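PDB 5O15: AmbC from Sorangium cellulosum, which catalyses, probably, both the dehydration and the cyclisation of a polyketide intermediate in ambruticin biosynthesis as a bifunctional dehydratase-cyclase domain of double hotdog fold. Local coordinates for residues A[75-89]-A[129-141]. Sequence-based numbering, arbitrary orientation. Where two conformers were deposited one is given.
Sequences VGLPSVSELTIEAPL and TAHARGVLGAAPA
Strands 79-85 and 129-137 pair antiparallel within the double hotdog fold, their axes 4.4 Å apart and 151° between directions. A classic beta bulge interrupts the pairing: S81 and E82 both face V135, whose O accepts a straight, in-plane bond from E82 N (3.1 Å, 166° at the hydrogen) and a weak, bent one from S81 N. From E82 to I85 the register holds, with T84 N to R133 O at 2.8 Å. H131 CG lies anti to the carbonyl carbon (chi1 -60°), which carries the ring over to the 87-89 chain, where ND1 donates to A87 O at 2.9 Å; the oxygen lies near the ring plane, whereas the donor stands above the A87 carbonyl plane. L89 covers one ring face, CB 3.9 Å from the centroid in a CH-pi contact, while NE2 bonds S118 OG, so both ring nitrogens have partners and the ring's rotation is probably fixed. On the sheet face carrying T84 and R133, the R133 guanidinium takes E86, from the loop after the strand, at its edge in a salt bridge, although the position of E86 OE2 is less certain. Near the opposite end, L136 CB meets L77 CD1 at 3.6 Å, and L136 CD2 touches V80 CG2 at 3.9 Å. V80 and L83 pack on helix 61-75, whose F64 meets the H131 ring with the two planes nearly parallel; strand 112-120 flanks 129-137, and strand 236-247 continues the pairing beyond 79-85.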
# COMPACT_ATOMS: atom_id res chain seq x y z
N VAL A 75 -11.33 -10.04 -12.07
CA VAL A 75 -11.19 -10.32 -13.50
C VAL A 75 -10.40 -11.58 -13.78
O VAL A 75 -10.20 -11.94 -14.95
CB VAL A 75 -10.64 -9.12 -14.30
CG1 VAL A 75 -11.44 -7.88 -13.94
CG2 VAL A 75 -9.14 -8.90 -14.05
N GLY A 76 -9.96 -12.28 -12.74
CA GLY A 76 -9.27 -13.54 -12.92
C GLY A 76 -7.82 -13.42 -13.30
O GLY A 76 -7.31 -14.30 -14.00
N LEU A 77 -7.14 -12.35 -12.87
CA LEU A 77 -5.72 -12.26 -13.08
C LEU A 77 -5.00 -12.27 -11.74
O LEU A 77 -5.52 -11.72 -10.77
CB LEU A 77 -5.35 -10.98 -13.84
CG LEU A 77 -5.76 -10.96 -15.31
CD1 LEU A 77 -5.55 -9.57 -15.94
CD2 LEU A 77 -4.98 -12.03 -16.07
N PRO A 78 -3.79 -12.84 -11.67
CA PRO A 78 -3.17 -13.07 -10.37
C PRO A 78 -2.37 -11.91 -9.81
O PRO A 78 -1.98 -11.99 -8.63
CB PRO A 78 -2.28 -14.29 -10.63
CG PRO A 78 -1.91 -14.18 -12.06
CD PRO A 78 -3.15 -13.63 -12.75
N SER A 79 -2.06 -10.89 -10.58
CA SER A 79 -1.09 -9.90 -10.13
C SER A 79 -1.38 -8.52 -10.68
O SER A 79 -1.98 -8.35 -11.78
CB SER A 79 0.29 -10.35 -10.59
OG SER A 79 1.29 -9.54 -10.06
N VAL A 80 -0.95 -7.51 -9.92
CA VAL A 80 -0.81 -6.15 -10.37
C VAL A 80 0.60 -6.02 -10.93
O VAL A 80 1.58 -5.96 -10.19
CB VAL A 80 -1.07 -5.16 -9.24
CG1 VAL A 80 -0.91 -3.73 -9.72
CG2 VAL A 80 -2.43 -5.41 -8.65
N SER A 81 0.70 -6.03 -12.26
CA SER A 81 2.00 -5.95 -12.88
C SER A 81 2.63 -4.57 -12.68
O SER A 81 3.83 -4.47 -12.40
CB SER A 81 1.83 -6.25 -14.36
OG SER A 81 3.00 -5.94 -15.10
N GLU A 82 1.86 -3.50 -12.83
CA GLU A 82 2.37 -2.15 -12.62
C GLU A 82 1.24 -1.29 -12.07
O GLU A 82 0.08 -1.48 -12.46
CB GLU A 82 2.87 -1.51 -13.93
CG GLU A 82 3.95 -2.29 -14.68
CD GLU A 82 5.24 -2.47 -13.88
OE1 GLU A 82 5.49 -1.68 -12.93
OE2 GLU A 82 6.01 -3.42 -14.20
N LEU A 83 1.60 -0.38 -11.18
CA LEU A 83 0.68 0.62 -10.66
C LEU A 83 1.46 1.92 -10.50
O LEU A 83 2.53 1.94 -9.88
CB LEU A 83 0.07 0.15 -9.33
CG LEU A 83 -1.02 1.08 -8.75
CD1 LEU A 83 -2.05 0.33 -7.91
CD2 LEU A 83 -0.49 2.25 -7.97
N THR A 84 0.92 2.98 -11.05
CA THR A 84 1.45 4.32 -10.89
C THR A 84 0.41 5.13 -10.14
O THR A 84 -0.79 5.00 -10.40
CB THR A 84 1.72 4.99 -12.24
OG1 THR A 84 2.63 4.18 -12.99
CG2 THR A 84 2.35 6.37 -12.04
N ILE A 85 0.87 5.90 -9.15
CA ILE A 85 0.00 6.80 -8.42
C ILE A 85 0.10 8.17 -9.09
O ILE A 85 1.19 8.72 -9.23
CB ILE A 85 0.38 6.87 -6.94
CG1 ILE A 85 0.28 5.46 -6.34
CG2 ILE A 85 -0.52 7.86 -6.24
CD1 ILE A 85 0.69 5.35 -4.90
N GLU A 86 -1.03 8.71 -9.50
CA GLU A 86 -1.05 9.98 -10.22
C GLU A 86 -1.44 11.16 -9.35
O GLU A 86 -0.91 12.27 -9.55
CB GLU A 86 -2.03 9.91 -11.39
CG GLU A 86 -1.65 8.91 -12.44
CD GLU A 86 -2.45 9.07 -13.70
OE1 GLU A 86 -3.36 9.93 -13.74
OE2 GLU A 86 -2.12 8.34 -14.64
N ALA A 87 -2.39 10.97 -8.44
CA ALA A 87 -2.82 12.03 -7.54
C ALA A 87 -3.38 11.44 -6.26
O ALA A 87 -4.10 10.43 -6.32
CB ALA A 87 -3.93 12.83 -8.23
N PRO A 88 -3.13 12.07 -5.12
CA PRO A 88 -3.65 11.55 -3.85
C PRO A 88 -5.16 11.74 -3.75
O PRO A 88 -5.79 12.51 -4.47
CB PRO A 88 -2.93 12.37 -2.78
CG PRO A 88 -2.55 13.63 -3.48
CD PRO A 88 -2.33 13.29 -4.93
N LEU A 89 -5.74 11.05 -2.78
CA LEU A 89 -7.16 11.12 -2.49
C LEU A 89 -7.28 11.79 -1.12
O LEU A 89 -6.93 11.19 -0.08
CB LEU A 89 -7.75 9.71 -2.49
CG LEU A 89 -9.27 9.52 -2.46
CD1 LEU A 89 -9.69 8.15 -2.97
CD2 LEU A 89 -9.90 9.79 -1.14
N THR A 129 -11.94 11.90 -10.38
CA THR A 129 -10.50 12.16 -10.26
C THR A 129 -9.76 10.84 -10.38
O THR A 129 -10.07 9.90 -9.65
CB THR A 129 -10.17 12.81 -8.90
OG1 THR A 129 -10.80 14.10 -8.79
CG2 THR A 129 -8.66 12.99 -8.75
N ALA A 130 -8.77 10.77 -11.27
CA ALA A 130 -7.93 9.58 -11.40
C ALA A 130 -6.85 9.60 -10.34
O ALA A 130 -6.14 10.60 -10.18
CB ALA A 130 -7.27 9.55 -12.77
N HIS A 131 -6.72 8.52 -9.59
CA HIS A 131 -5.68 8.43 -8.59
C HIS A 131 -4.55 7.51 -8.99
O HIS A 131 -3.40 7.78 -8.61
CB HIS A 131 -6.27 7.96 -7.26
CG HIS A 131 -7.30 8.89 -6.73
ND1 HIS A 131 -6.99 10.15 -6.28
CD2 HIS A 131 -8.65 8.78 -6.64
CE1 HIS A 131 -8.11 10.78 -5.93
NE2 HIS A 131 -9.13 9.96 -6.13
N ALA A 132 -4.82 6.45 -9.75
CA ALA A 132 -3.83 5.42 -10.01
C ALA A 132 -4.20 4.76 -11.33
O ALA A 132 -5.37 4.70 -11.70
CB ALA A 132 -3.77 4.35 -8.91
N ARG A 133 -3.19 4.29 -12.03
CA ARG A 133 -3.35 3.56 -13.26
C ARG A 133 -2.33 2.46 -13.32
O ARG A 133 -1.31 2.53 -12.65
CB ARG A 133 -3.09 4.46 -14.48
CG ARG A 133 -4.04 5.59 -14.64
CD ARG A 133 -3.77 6.41 -15.91
NE ARG A 133 -4.79 7.46 -16.00
CZ ARG A 133 -6.02 7.26 -16.46
NH1 ARG A 133 -6.37 6.06 -16.93
NH2 ARG A 133 -6.89 8.26 -16.49
N GLY A 134 -2.57 1.46 -14.13
CA GLY A 134 -1.57 0.44 -14.27
C GLY A 134 -2.01 -0.68 -15.15
O GLY A 134 -2.88 -0.52 -16.02
N VAL A 135 -1.42 -1.84 -14.93
CA VAL A 135 -1.67 -3.03 -15.73
C VAL A 135 -1.76 -4.22 -14.79
O VAL A 135 -0.94 -4.35 -13.85
CB VAL A 135 -0.53 -3.23 -16.75
CG1 VAL A 135 -0.75 -4.50 -17.55
CG2 VAL A 135 -0.37 -2.02 -17.64
N LEU A 136 -2.75 -5.08 -14.98
CA LEU A 136 -2.93 -6.38 -14.34
C LEU A 136 -2.35 -7.47 -15.22
O LEU A 136 -2.43 -7.36 -16.47
CB LEU A 136 -4.41 -6.64 -14.09
CG LEU A 136 -5.17 -5.54 -13.34
CD1 LEU A 136 -6.68 -5.86 -13.24
CD2 LEU A 136 -4.56 -5.29 -11.95
N GLY A 137 -1.85 -8.55 -14.64
CA GLY A 137 -1.23 -9.55 -15.47
C GLY A 137 -0.87 -10.80 -14.71
O GLY A 137 -1.36 -11.06 -13.62
N ALA A 138 0.00 -11.58 -15.33
CA ALA A 138 0.49 -12.83 -14.76
C ALA A 138 1.39 -12.56 -13.55
O ALA A 138 2.02 -11.51 -13.44
CB ALA A 138 1.24 -13.62 -15.83
N ALA A 139 1.48 -13.55 -12.65
CA ALA A 139 2.23 -13.36 -11.42
C ALA A 139 3.72 -13.61 -11.67
O ALA A 139 4.09 -14.43 -12.51
CB ALA A 139 1.73 -14.31 -10.34
N PRO A 140 4.58 -12.92 -10.95
CA PRO A 140 6.01 -13.12 -11.08
C PRO A 140 6.40 -14.37 -10.31
O PRO A 140 5.57 -15.00 -9.65
CB PRO A 140 6.58 -11.88 -10.40
CG PRO A 140 5.60 -11.60 -9.33
CD PRO A 140 4.27 -11.85 -9.98
N ALA A 141 7.68 -14.71 -10.42
CA ALA A 141 8.18 -15.91 -9.78
C ALA A 141 7.92 -15.87 -8.28
O ALA A 141 7.92 -14.80 -7.65
CB ALA A 141 9.68 -16.06 -10.02
O HOH W 1 3.06 -9.13 -12.04
O HOH W 2 0.72 3.16 -15.15
O HOH W 3 -5.06 10.75 -15.36